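Local coordinates for putative Lipoprotein (Shewanella oneidensis, PDB 3U24), which is of unknown function but binds zinc and calcium ions and belongs to the DUF885 family of the Peptidase_MA clan, consistent with a metallopeptidase-like protein, at residues L142-P153 and E202-A213; M258-K266 and T476-K485. One frame throughout, in Å; residues are numbered along the deposited sequence.

Contact 1 of 2, residues L142-P153 and E202-A213. With EDO (1,2-ethanediol), chain Y; EDO (1,2-ethanediol), chain P.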
loop_
_atom_site.group_PDB
_atom_site.type_symbol
_atom_site.label_atom_id
_atom_site.label_comp_id
_atom_site.label_asym_id
_atom_site.label_seq_id
_atom_site.Cartn_x
_atom_site.Cartn_y
_atom_site.Cartn_z
ATOM N N LEU A 142 -27.139 -9.539 8.735
ATOM C CA LEU A 142 -27.225 -10.122 10.096
ATOM C C LEU A 142 -27.265 -11.650 10.077
ATOM O O LEU A 142 -26.730 -12.281 10.961
ATOM C CB LEU A 142 -28.433 -9.570 10.858
ATOM C CG LEU A 142 -28.282 -8.065 11.099
ATOM C CD1 LEU A 142 -29.563 -7.491 11.670
ATOM C CD2 LEU A 142 -27.110 -7.760 12.020
ATOM N N ARG A 143 -27.904 -12.230 9.073
ATOM C CA ARG A 143 -27.917 -13.678 8.943
ATOM C C ARG A 143 -26.525 -14.186 8.595
ATOM O O ARG A 143 -26.143 -15.269 9.046
ATOM C CB ARG A 143 -28.922 -14.145 7.907
ATOM C CG ARG A 143 -30.349 -14.057 8.426
ATOM C CD ARG A 143 -31.432 -14.409 7.396
ATOM N NE ARG A 143 -32.734 -14.396 8.062
ATOM C CZ ARG A 143 -33.798 -13.684 7.672
ATOM N NH1 ARG A 143 -33.784 -12.950 6.574
ATOM N NH2 ARG A 143 -34.911 -13.734 8.381
ATOM N N SER A 144 -25.771 -13.414 7.801
ATOM C CA SER A 144 -24.379 -13.771 7.525
ATOM C C SER A 144 -23.546 -13.746 8.810
ATOM O O SER A 144 -22.762 -14.675 9.092
ATOM C CB SER A 144 -23.755 -12.863 6.445
ATOM O OG SER A 144 -24.313 -13.193 5.175
ATOM N N VAL A 145 -23.720 -12.697 9.588
ATOM C CA VAL A 145 -23.029 -12.562 10.861
ATOM C C VAL A 145 -23.475 -13.681 11.846
ATOM O O VAL A 145 -22.648 -14.291 12.546
ATOM C CB VAL A 145 -23.341 -11.186 11.480
ATOM C CG1 VAL A 145 -22.852 -11.119 12.921
ATOM C CG2 VAL A 145 -22.712 -10.101 10.622
ATOM N N LEU A 146 -24.790 -13.942 11.876
ATOM C CA LEU A 146 -25.309 -15.016 12.716
ATOM C C LEU A 146 -24.525 -16.324 12.443
ATOM O O LEU A 146 -24.010 -16.911 13.377
ATOM C CB LEU A 146 -26.838 -15.199 12.543
ATOM C CG LEU A 146 -27.594 -16.276 13.327
ATOM C CD1 LEU A 146 -27.407 -16.067 14.827
ATOM C CD2 LEU A 146 -29.066 -16.222 12.949
ATOM N N ALA A 147 -24.367 -16.698 11.164
ATOM C CA ALA A 147 -23.693 -17.935 10.774
ATOM C C ALA A 147 -22.190 -17.840 11.012
ATOM O O ALA A 147 -21.547 -18.804 11.467
ATOM C CB ALA A 147 -24.008 -18.318 9.289
ATOM N N ARG A 148 -21.615 -16.680 10.725
ATOM C CA ARG A 148 -20.163 -16.519 10.837
ATOM C C ARG A 148 -19.648 -16.593 12.287
ATOM O O ARG A 148 -18.482 -16.908 12.530
ATOM C CB ARG A 148 -19.742 -15.209 10.145
ATOM C CG ARG A 148 -18.248 -15.019 9.881
ATOM C CD ARG A 148 -17.933 -13.619 9.329
ATOM N NE ARG A 148 -16.532 -13.512 8.946
ATOM C CZ ARG A 148 -16.065 -13.888 7.753
ATOM N NH1 ARG A 148 -16.902 -14.344 6.794
ATOM N NH2 ARG A 148 -14.762 -13.796 7.501
HETATM N N MSE A 149 -20.509 -16.255 13.248
HETATM C CA MSE A 149 -20.152 -16.362 14.667
HETATM C C MSE A 149 -19.963 -17.813 15.193
HETATM O O MSE A 149 -19.228 -18.008 16.185
HETATM C CB MSE A 149 -21.170 -15.615 15.554
HETATM C CG MSE A 149 -21.070 -14.100 15.455
HETATM SE SE MSE A 149 -22.189 -13.212 16.807
HETATM C CE MSE A 149 -23.921 -13.932 16.223
ATOM N N GLU A 150 -20.590 -18.789 14.519
ATOM C CA GLU A 150 -20.609 -20.198 14.958
ATOM C C GLU A 150 -19.246 -20.646 15.389
ATOM O O GLU A 150 -19.085 -21.106 16.514
ATOM C CB GLU A 150 -21.049 -21.164 13.849
ATOM C CG GLU A 150 -22.550 -21.474 13.776
ATOM C CD GLU A 150 -22.977 -22.235 12.494
ATOM O OE1 GLU A 150 -23.012 -21.601 11.377
ATOM O OE2 GLU A 150 -23.303 -23.455 12.626
ATOM N N ASN A 151 -18.270 -20.466 14.508
ATOM C CA ASN A 151 -16.906 -20.980 14.725
ATOM C C ASN A 151 -15.852 -20.030 15.296
ATOM O O ASN A 151 -14.670 -20.321 15.238
ATOM C CB ASN A 151 -16.420 -21.683 13.444
ATOM C CG ASN A 151 -17.203 -22.974 13.207
ATOM O OD1 ASN A 151 -17.458 -23.716 14.169
ATOM N ND2 ASN A 151 -17.693 -23.181 12.004
ATOM N N ILE A 152 -16.282 -18.966 15.934
ATOM C CA ILE A 152 -15.325 -18.083 16.568
ATOM C C ILE A 152 -14.460 -18.780 17.635
ATOM O O ILE A 152 -13.258 -18.527 17.680
ATOM C CB ILE A 152 -15.976 -16.776 17.111
ATOM C CG1 ILE A 152 -16.346 -15.881 15.924
ATOM C CG2 ILE A 152 -15.052 -16.051 18.093
ATOM C CD1 ILE A 152 -17.180 -14.656 16.237
ATOM N N PRO A 153 -15.059 -19.621 18.509
ATOM C CA PRO A 153 -14.178 -20.313 19.504
ATOM C C PRO A 153 -13.147 -21.169 18.810
ATOM O O PRO A 153 -11.967 -21.192 19.185
ATOM C CB PRO A 153 -15.159 -21.179 20.286
ATOM C CG PRO A 153 -16.397 -20.318 20.315
ATOM C CD PRO A 153 -16.469 -19.698 18.921
ATOM N N GLU A 202 -34.344 -16.344 15.540
ATOM C CA GLU A 202 -33.045 -15.870 15.055
ATOM C C GLU A 202 -32.376 -14.859 16.033
ATOM O O GLU A 202 -31.179 -14.897 16.235
ATOM C CB GLU A 202 -33.162 -15.282 13.644
ATOM C CG GLU A 202 -33.383 -16.301 12.541
ATOM C CD GLU A 202 -33.800 -15.652 11.237
ATOM O OE1 GLU A 202 -34.704 -14.759 11.257
ATOM O OE2 GLU A 202 -33.227 -16.023 10.168
ATOM N N LYS A 203 -33.173 -13.972 16.626
ATOM C CA LYS A 203 -32.654 -12.993 17.581
ATOM C C LYS A 203 -32.045 -13.698 18.794
ATOM O O LYS A 203 -30.955 -13.323 19.242
ATOM C CB LYS A 203 -33.748 -11.999 17.991
ATOM C CG LYS A 203 -34.065 -11.047 16.843
ATOM C CD LYS A 203 -35.173 -10.043 17.162
ATOM C CE LYS A 203 -35.657 -9.364 15.885
ATOM N NZ LYS A 203 -36.728 -8.337 16.106
ATOM N N ALA A 204 -32.739 -14.729 19.305
ATOM C CA ALA A 204 -32.297 -15.420 20.511
ATOM C C ALA A 204 -31.037 -16.216 20.192
ATOM O O ALA A 204 -30.121 -16.249 20.975
ATOM C CB ALA A 204 -33.415 -16.333 21.073
ATOM N N LEU A 205 -30.979 -16.843 19.016
ATOM C CA LEU A 205 -29.788 -17.560 18.602
ATOM C C LEU A 205 -28.593 -16.592 18.495
ATOM O O LEU A 205 -27.428 -16.927 18.854
ATOM C CB LEU A 205 -30.019 -18.203 17.263
ATOM C CG LEU A 205 -28.853 -19.043 16.699
ATOM C CD1 LEU A 205 -28.409 -20.131 17.694
ATOM C CD2 LEU A 205 -29.199 -19.603 15.301
ATOM N N PHE A 206 -28.881 -15.401 17.980
ATOM C CA PHE A 206 -27.854 -14.391 17.806
ATOM C C PHE A 206 -27.251 -14.061 19.167
ATOM O O PHE A 206 -26.042 -13.971 19.311
ATOM C CB PHE A 206 -28.427 -13.128 17.151
ATOM C CG PHE A 206 -27.367 -12.204 16.620
ATOM C CD1 PHE A 206 -26.588 -11.454 17.476
ATOM C CD2 PHE A 206 -27.136 -12.106 15.262
ATOM C CE1 PHE A 206 -25.586 -10.624 16.996
ATOM C CE2 PHE A 206 -26.116 -11.284 14.783
ATOM C CZ PHE A 206 -25.356 -10.526 15.661
ATOM N N LYS A 207 -28.105 -13.891 20.167
ATOM C CA LYS A 207 -27.636 -13.510 21.495
ATOM C C LYS A 207 -26.764 -14.632 22.117
ATOM O O LYS A 207 -25.667 -14.386 22.643
ATOM C CB LYS A 207 -28.826 -13.160 22.403
ATOM C CG LYS A 207 -28.457 -12.632 23.780
ATOM C CD LYS A 207 -27.440 -11.446 23.755
ATOM C CE LYS A 207 -27.087 -10.879 25.151
ATOM N NZ LYS A 207 -25.795 -10.096 25.152
ATOM N N THR A 208 -27.276 -15.856 22.040
ATOM C CA THR A 208 -26.540 -17.020 22.491
ATOM C C THR A 208 -25.162 -17.035 21.785
ATOM O O THR A 208 -24.128 -17.101 22.438
ATOM C CB THR A 208 -27.350 -18.312 22.200
ATOM O OG1 THR A 208 -28.623 -18.255 22.893
ATOM C CG2 THR A 208 -26.555 -19.600 22.596
ATOM N N ARG A 209 -25.127 -16.950 20.462
ATOM C CA ARG A 209 -23.831 -17.012 19.784
ATOM C C ARG A 209 -22.933 -15.837 20.121
ATOM O O ARG A 209 -21.723 -16.009 20.186
ATOM C CB ARG A 209 -23.994 -17.113 18.283
ATOM C CG ARG A 209 -24.405 -18.482 17.857
ATOM C CD ARG A 209 -24.248 -18.668 16.357
ATOM N NE ARG A 209 -24.760 -19.974 16.034
ATOM C CZ ARG A 209 -25.319 -20.313 14.887
ATOM N NH1 ARG A 209 -25.435 -19.440 13.871
ATOM N NH2 ARG A 209 -25.777 -21.560 14.742
ATOM N N PHE A 210 -23.522 -14.673 20.370
ATOM C CA PHE A 210 -22.747 -13.446 20.631
ATOM C C PHE A 210 -22.071 -13.534 21.997
ATOM O O PHE A 210 -20.946 -13.052 22.184
ATOM C CB PHE A 210 -23.665 -12.254 20.551
ATOM C CG PHE A 210 -23.029 -10.922 20.871
ATOM C CD1 PHE A 210 -22.867 -10.506 22.162
ATOM C CD2 PHE A 210 -22.701 -10.031 19.851
ATOM C CE1 PHE A 210 -22.315 -9.254 22.449
ATOM C CE2 PHE A 210 -22.170 -8.776 20.133
ATOM C CZ PHE A 210 -21.970 -8.394 21.442
ATOM N N ASP A 211 -22.766 -14.126 22.960
ATOM C CA ASP A 211 -22.199 -14.287 24.279
ATOM C C ASP A 211 -21.083 -15.335 24.192
ATOM O O ASP A 211 -20.001 -15.158 24.742
ATOM C CB ASP A 211 -23.248 -14.782 25.271
ATOM C CG ASP A 211 -24.335 -13.758 25.571
ATOM O OD1 ASP A 211 -24.160 -12.526 25.352
ATOM O OD2 ASP A 211 -25.394 -14.237 26.056
ATOM N N ILE A 212 -21.334 -16.438 23.506
ATOM C CA ILE A 212 -20.240 -17.407 23.319
ATOM C C ILE A 212 -19.034 -16.731 22.609
ATOM O O ILE A 212 -17.890 -16.935 23.005
ATOM C CB ILE A 212 -20.702 -18.646 22.560
ATOM C CG1 ILE A 212 -21.649 -19.473 23.432
ATOM C CG2 ILE A 212 -19.528 -19.515 22.120
ATOM C CD1 ILE A 212 -22.415 -20.509 22.620
ATOM N N ALA A 213 -19.299 -15.898 21.600
ATOM C CA ALA A 213 -18.207 -15.263 20.843
ATOM C C ALA A 213 -17.401 -14.303 21.701
ATOM O O ALA A 213 -16.185 -14.348 21.653
ATOM C CB ALA A 213 -18.720 -14.542 19.591
HETATM C C1 EDO Y . -18.507 -24.578 16.870
HETATM O O1 EDO Y . -19.288 -23.425 17.245
HETATM C C2 EDO Y . -16.987 -24.480 17.127
HETATM O O2 EDO Y . -16.516 -23.185 17.577
HETATM C C1 EDO P . -10.783 -12.005 8.709
HETATM O O1 EDO P . -11.117 -11.210 9.860
HETATM C C2 EDO P . -10.786 -13.520 8.999
HETATM O O2 EDO P . -12.137 -13.963 9.124
HETATM O O HOH W 1 -20.149 -18.079 18.837
HETATM O O HOH W 2 -25.899 -23.766 12.165
#
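The bend at chi3 of Met149 (-61°), a selenomethionine, turns its CE over the ring of Phe206, while Phe206 CG stands anti to its backbone N, which lays that ring beneath the methyl. Met149 CE lies 3.5 Å from the centroid of the Phe206 ring and 3° off the ring normal, a CH-pi contact; SE sits farther out over the same ring as a Met-aromatic contact and also packs on Phe210. Val145 CG1 meets the ring obliquely at CZ.

One turn earlier, Leu146 enters as a knob among Glu202, Leu205, Phe206 and Arg209, its CD1 3.4 Å from Phe206 CA. Helices 142-148 and 202-213 run in the same general sense, their axes 9.8 Å apart at closest approach and crossing at 45°. This single knob in its hole helps pack helix 138-148 against helix 200-234 in a strand-free part of this mainly helical chain, and Val193 of helix 187-195 also touches Phe206.

Polar groups flank the apolar centre. Arg143 grips Glu202 side-on: NE reaches OE2 at 2.7 Å, nearly straight, and NH2 takes OE1 on its syn lone pair at 3.1 Å. Glu202 OE1 also accepts from Ser199 N. The extended Arg209 sends NH1 to Leu146 O (2.9 Å), approaching from above the carbonyl plane. Glu150 CG rests 3.2 Å from Arg209 CZ, over one face of the guanidinium; Leu205 CD2 lies over the opposite face. Water 1 donates to both Met149 O and Arg209 O, bridging the two backbones.

Contact 2 of 2, residues M258-K266 and T476-K485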
loop_
_atom_site.group_PDB
_atom_site.type_symbol
_atom_site.label_atom_id
_atom_site.label_comp_id
_atom_site.label_asym_id
_atom_site.label_seq_id
_atom_site.Cartn_x
_atom_site.Cartn_y
_atom_site.Cartn_z
HETATM N N MSE A 258 15.566 -6.711 -10.122
HETATM C CA MSE A 258 16.852 -6.749 -9.406
HETATM C C MSE A 258 16.612 -7.340 -8.004
HETATM O O MSE A 258 15.442 -7.539 -7.601
HETATM C CB MSE A 258 17.436 -5.347 -9.325
HETATM C CG MSE A 258 16.650 -4.407 -8.434
HETATM SE SE MSE A 258 17.263 -2.514 -8.442
HETATM C CE MSE A 258 16.035 -1.655 -9.728
ATOM N N THR A 259 17.685 -7.656 -7.285
ATOM C CA THR A 259 17.542 -8.105 -5.882
ATOM C C THR A 259 17.353 -6.905 -4.946
ATOM O O THR A 259 17.576 -5.747 -5.333
ATOM C CB THR A 259 18.786 -8.856 -5.388
ATOM O OG1 THR A 259 19.865 -7.928 -5.351
ATOM C CG2 THR A 259 19.134 -10.052 -6.297
ATOM N N ALA A 260 17.032 -7.197 -3.683
ATOM C CA ALA A 260 16.826 -6.151 -2.675
ATOM C C ALA A 260 18.175 -5.514 -2.384
ATOM O O ALA A 260 18.268 -4.314 -2.232
ATOM C CB ALA A 260 16.197 -6.725 -1.401
ATOM N N LYS A 261 19.229 -6.330 -2.369
ATOM C CA LYS A 261 20.576 -5.833 -2.130
ATOM C C LYS A 261 20.927 -4.846 -3.236
ATOM O O LYS A 261 21.448 -3.794 -3.001
ATOM C CB LYS A 261 21.567 -6.997 -2.131
ATOM C CG LYS A 261 23.013 -6.598 -1.839
ATOM C CD LYS A 261 23.869 -7.835 -1.675
ATOM C CE LYS A 261 25.176 -7.510 -0.965
ATOM N NZ LYS A 261 26.135 -8.625 -1.189
ATOM N N GLN A 262 20.604 -5.195 -4.468
ATOM C CA GLN A 262 20.878 -4.253 -5.543
ATOM C C GLN A 262 20.126 -2.939 -5.374
ATOM O O GLN A 262 20.680 -1.856 -5.600
ATOM C CB GLN A 262 20.549 -4.871 -6.906
ATOM C CG GLN A 262 21.598 -5.802 -7.459
ATOM C CD GLN A 262 21.071 -6.436 -8.732
ATOM O OE1 GLN A 262 20.105 -7.207 -8.705
ATOM N NE2 GLN A 262 21.671 -6.080 -9.863
ATOM N N LEU A 263 18.862 -3.012 -4.997
ATOM C CA LEU A 263 18.088 -1.771 -4.813
ATOM C C LEU A 263 18.683 -0.904 -3.665
ATOM O O LEU A 263 18.744 0.320 -3.754
ATOM C CB LEU A 263 16.645 -2.084 -4.481
ATOM C CG LEU A 263 15.693 -0.866 -4.435
ATOM C CD1 LEU A 263 15.423 -0.306 -5.834
ATOM C CD2 LEU A 263 14.425 -1.238 -3.731
ATOM N N TYR A 264 19.053 -1.565 -2.579
ATOM C CA TYR A 264 19.676 -0.893 -1.430
ATOM C C TYR A 264 20.936 -0.155 -1.876
ATOM O O TYR A 264 21.120 0.991 -1.539
ATOM C CB TYR A 264 20.054 -1.904 -0.357
ATOM C CG TYR A 264 20.970 -1.368 0.731
ATOM C CD1 TYR A 264 20.463 -0.632 1.782
ATOM C CD2 TYR A 264 22.343 -1.650 0.724
ATOM C CE1 TYR A 264 21.294 -0.162 2.773
ATOM C CE2 TYR A 264 23.176 -1.195 1.705
ATOM C CZ TYR A 264 22.638 -0.442 2.737
ATOM O OH TYR A 264 23.446 0.023 3.733
ATOM N N GLN A 265 21.789 -0.821 -2.633
ATOM C CA GLN A 265 23.019 -0.186 -3.103
ATOM C C GLN A 265 22.710 1.036 -3.976
ATOM O O GLN A 265 23.327 2.086 -3.808
ATOM C CB GLN A 265 23.940 -1.192 -3.820
ATOM C CG GLN A 265 24.407 -2.316 -2.865
ATOM C CD GLN A 265 25.186 -3.451 -3.561
ATOM O OE1 GLN A 265 24.948 -3.784 -4.746
ATOM N NE2 GLN A 265 26.129 -4.033 -2.831
ATOM N N LYS A 266 21.717 0.929 -4.854
ATOM C CA LYS A 266 21.275 2.084 -5.611
ATOM C C LYS A 266 20.718 3.194 -4.690
ATOM O O LYS A 266 20.916 4.392 -4.960
ATOM C CB LYS A 266 20.223 1.709 -6.653
ATOM C CG LYS A 266 20.740 0.993 -7.910
ATOM C CD LYS A 266 19.529 0.512 -8.743
ATOM C CE LYS A 266 19.891 -0.537 -9.787
ATOM N NZ LYS A 266 20.546 0.166 -10.918
ATOM N N THR A 476 13.616 2.724 1.745
ATOM C CA THR A 476 14.282 1.529 1.270
ATOM C C THR A 476 15.482 1.197 2.136
ATOM O O THR A 476 15.645 0.061 2.563
ATOM C CB THR A 476 14.700 1.667 -0.225
ATOM O OG1 THR A 476 13.521 1.649 -1.005
ATOM C CG2 THR A 476 15.606 0.540 -0.716
ATOM N N ILE A 477 16.313 2.184 2.400
ATOM C CA ILE A 477 17.460 2.005 3.308
ATOM C C ILE A 477 17.015 1.450 4.676
ATOM O O ILE A 477 17.596 0.492 5.216
ATOM C CB ILE A 477 18.238 3.318 3.453
ATOM C CG1 ILE A 477 18.785 3.712 2.090
ATOM C CG2 ILE A 477 19.397 3.212 4.448
ATOM C CD1 ILE A 477 19.516 5.024 2.079
ATOM N N LEU A 478 15.972 2.036 5.212
ATOM C CA LEU A 478 15.476 1.693 6.519
ATOM C C LEU A 478 14.945 0.270 6.539
ATOM O O LEU A 478 15.322 -0.557 7.405
ATOM C CB LEU A 478 14.361 2.666 6.907
ATOM C CG LEU A 478 13.579 2.363 8.195
ATOM C CD1 LEU A 478 14.301 2.988 9.356
ATOM C CD2 LEU A 478 12.160 2.925 8.192
ATOM N N ASP A 479 14.075 -0.040 5.578
ATOM C CA ASP A 479 13.417 -1.347 5.613
ATOM C C ASP A 479 14.447 -2.475 5.481
ATOM O O ASP A 479 14.428 -3.452 6.245
ATOM C CB ASP A 479 12.326 -1.476 4.564
ATOM C CG ASP A 479 11.443 -2.708 4.792
ATOM O OD1 ASP A 479 10.596 -2.686 5.735
ATOM O OD2 ASP A 479 11.574 -3.682 4.001
ATOM N N TYR A 480 15.373 -2.290 4.550
ATOM C CA TYR A 480 16.414 -3.255 4.272
ATOM C C TYR A 480 17.370 -3.369 5.437
ATOM O O TYR A 480 17.672 -4.473 5.889
ATOM C CB TYR A 480 17.167 -2.861 2.984
ATOM C CG TYR A 480 18.207 -3.865 2.532
ATOM C CD1 TYR A 480 17.853 -4.970 1.764
ATOM C CD2 TYR A 480 19.534 -3.735 2.902
ATOM C CE1 TYR A 480 18.818 -5.919 1.362
ATOM C CE2 TYR A 480 20.497 -4.669 2.515
ATOM C CZ TYR A 480 20.145 -5.751 1.726
ATOM O OH TYR A 480 21.118 -6.681 1.332
ATOM N N SER A 481 17.848 -2.231 5.934
ATOM C CA SER A 481 18.849 -2.258 6.998
ATOM C C SER A 481 18.317 -2.885 8.281
ATOM O O SER A 481 19.043 -3.584 8.949
ATOM C CB SER A 481 19.449 -0.885 7.241
ATOM O OG SER A 481 19.960 -0.379 6.001
ATOM N N ILE A 482 17.054 -2.660 8.587
ATOM C CA ILE A 482 16.424 -3.235 9.775
ATOM C C ILE A 482 16.343 -4.764 9.669
ATOM O O ILE A 482 16.762 -5.470 10.555
ATOM C CB ILE A 482 15.017 -2.616 9.986
ATOM C CG1 ILE A 482 15.169 -1.202 10.538
ATOM C CG2 ILE A 482 14.156 -3.453 10.944
ATOM C CD1 ILE A 482 13.848 -0.445 10.626
ATOM N N HIS A 483 15.862 -5.266 8.547
ATOM C CA HIS A 483 15.613 -6.686 8.379
ATOM C C HIS A 483 16.818 -7.514 7.982
ATOM O O HIS A 483 16.861 -8.716 8.263
ATOM C CB HIS A 483 14.482 -6.861 7.398
ATOM C CG HIS A 483 13.180 -6.486 7.990
ATOM N ND1 HIS A 483 12.596 -7.235 8.940
ATOM C CD2 HIS A 483 12.396 -5.350 7.850
ATOM C CE1 HIS A 483 11.484 -6.626 9.352
ATOM N NE2 HIS A 483 11.344 -5.490 8.668
ATOM N N VAL A 484 17.813 -6.867 7.369
ATOM C CA VAL A 484 18.958 -7.557 6.825
ATOM C C VAL A 484 20.243 -7.187 7.548
ATOM O O VAL A 484 21.149 -8.018 7.642
ATOM C CB VAL A 484 19.119 -7.317 5.282
ATOM C CG1 VAL A 484 20.337 -8.091 4.723
ATOM C CG2 VAL A 484 17.854 -7.774 4.569
ATOM N N LYS A 485 20.340 -5.961 8.045
ATOM C CA LYS A 485 21.640 -5.467 8.529
ATOM C C LYS A 485 21.620 -5.075 10.003
ATOM O O LYS A 485 22.531 -4.397 10.464
ATOM C CB LYS A 485 22.102 -4.248 7.708
ATOM C CG LYS A 485 22.282 -4.506 6.233
ATOM C CD LYS A 485 22.635 -3.206 5.522
ATOM C CE LYS A 485 24.065 -2.738 5.765
ATOM N NZ LYS A 485 24.964 -3.441 4.808
HETATM O O HOH W 3 22.203 0.837 5.933
#
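Helices 260-266 and 476-485 approach to 9.5 Å between axes with their directions 131° apart, and the CA atoms of Tyr264 and Ile477 are the nearest pair at 6.0 Å. Two tyrosines fill the crossing as an offset stack, with centroids of the Tyr264 and Tyr480 rings 4.7 Å apart and planes inclined by 25°. Their closest atoms are Tyr264 CD1 and Tyr480 CD2, at 3.4 Å. Tyr264 CB also lies over a face of the Tyr480 ring, a CH-pi contact, and Val484 CB covers the opposite face. With CG anti to the backbone N (chi1 167°), Tyr264 projects as a knob among Ile477, Tyr480, Ser481 and Lys485, where the aliphatic CD and CE of Lys485 come up to its hydroxyl end. Tyr480 CE1 reaches Ala260 CB beside the helix start, which a capping box of Thr259 and Gln262 closes. Replacing Tyr480 with an alanine would probably leave one face of Tyr264 without its stacking partner and open a gap beside Ala260. Farther along, Leu263 CD2 packs on Thr476 CG2 at 3.7 Å, with Tyr525 of helix 523-542 touching both residues. No direct hydrogen bond joins the segments; water 3 links Tyr264 OH (2.7 Å) to Ser481 OG, whose own proton goes to Ile477 O. The crossing therefore rests on aromatic and apolar surfaces, with polar linkage between the segments carried by a bridging water.

How the contacts relate
Followed from the N terminus, the chain first closes contact 1, where 202-213 returns to 142-153 after 48 intervening residues, 32 of them helical and none in strands. Contact 2 opens only later, at 258-266, and closes at 476-485 across 209 residues that include the small three-stranded sheet. The two closures are therefore in series, neither nested nor crossed. Contact 1 ties helices 138-148 and 152-162 to helix 200-234; contact 2 ties helix 260-289 to helix 459-485. Their centres are 47 Å apart on opposite sides of the chain's centre, and their nearest atoms, about 27 Å apart, do not touch.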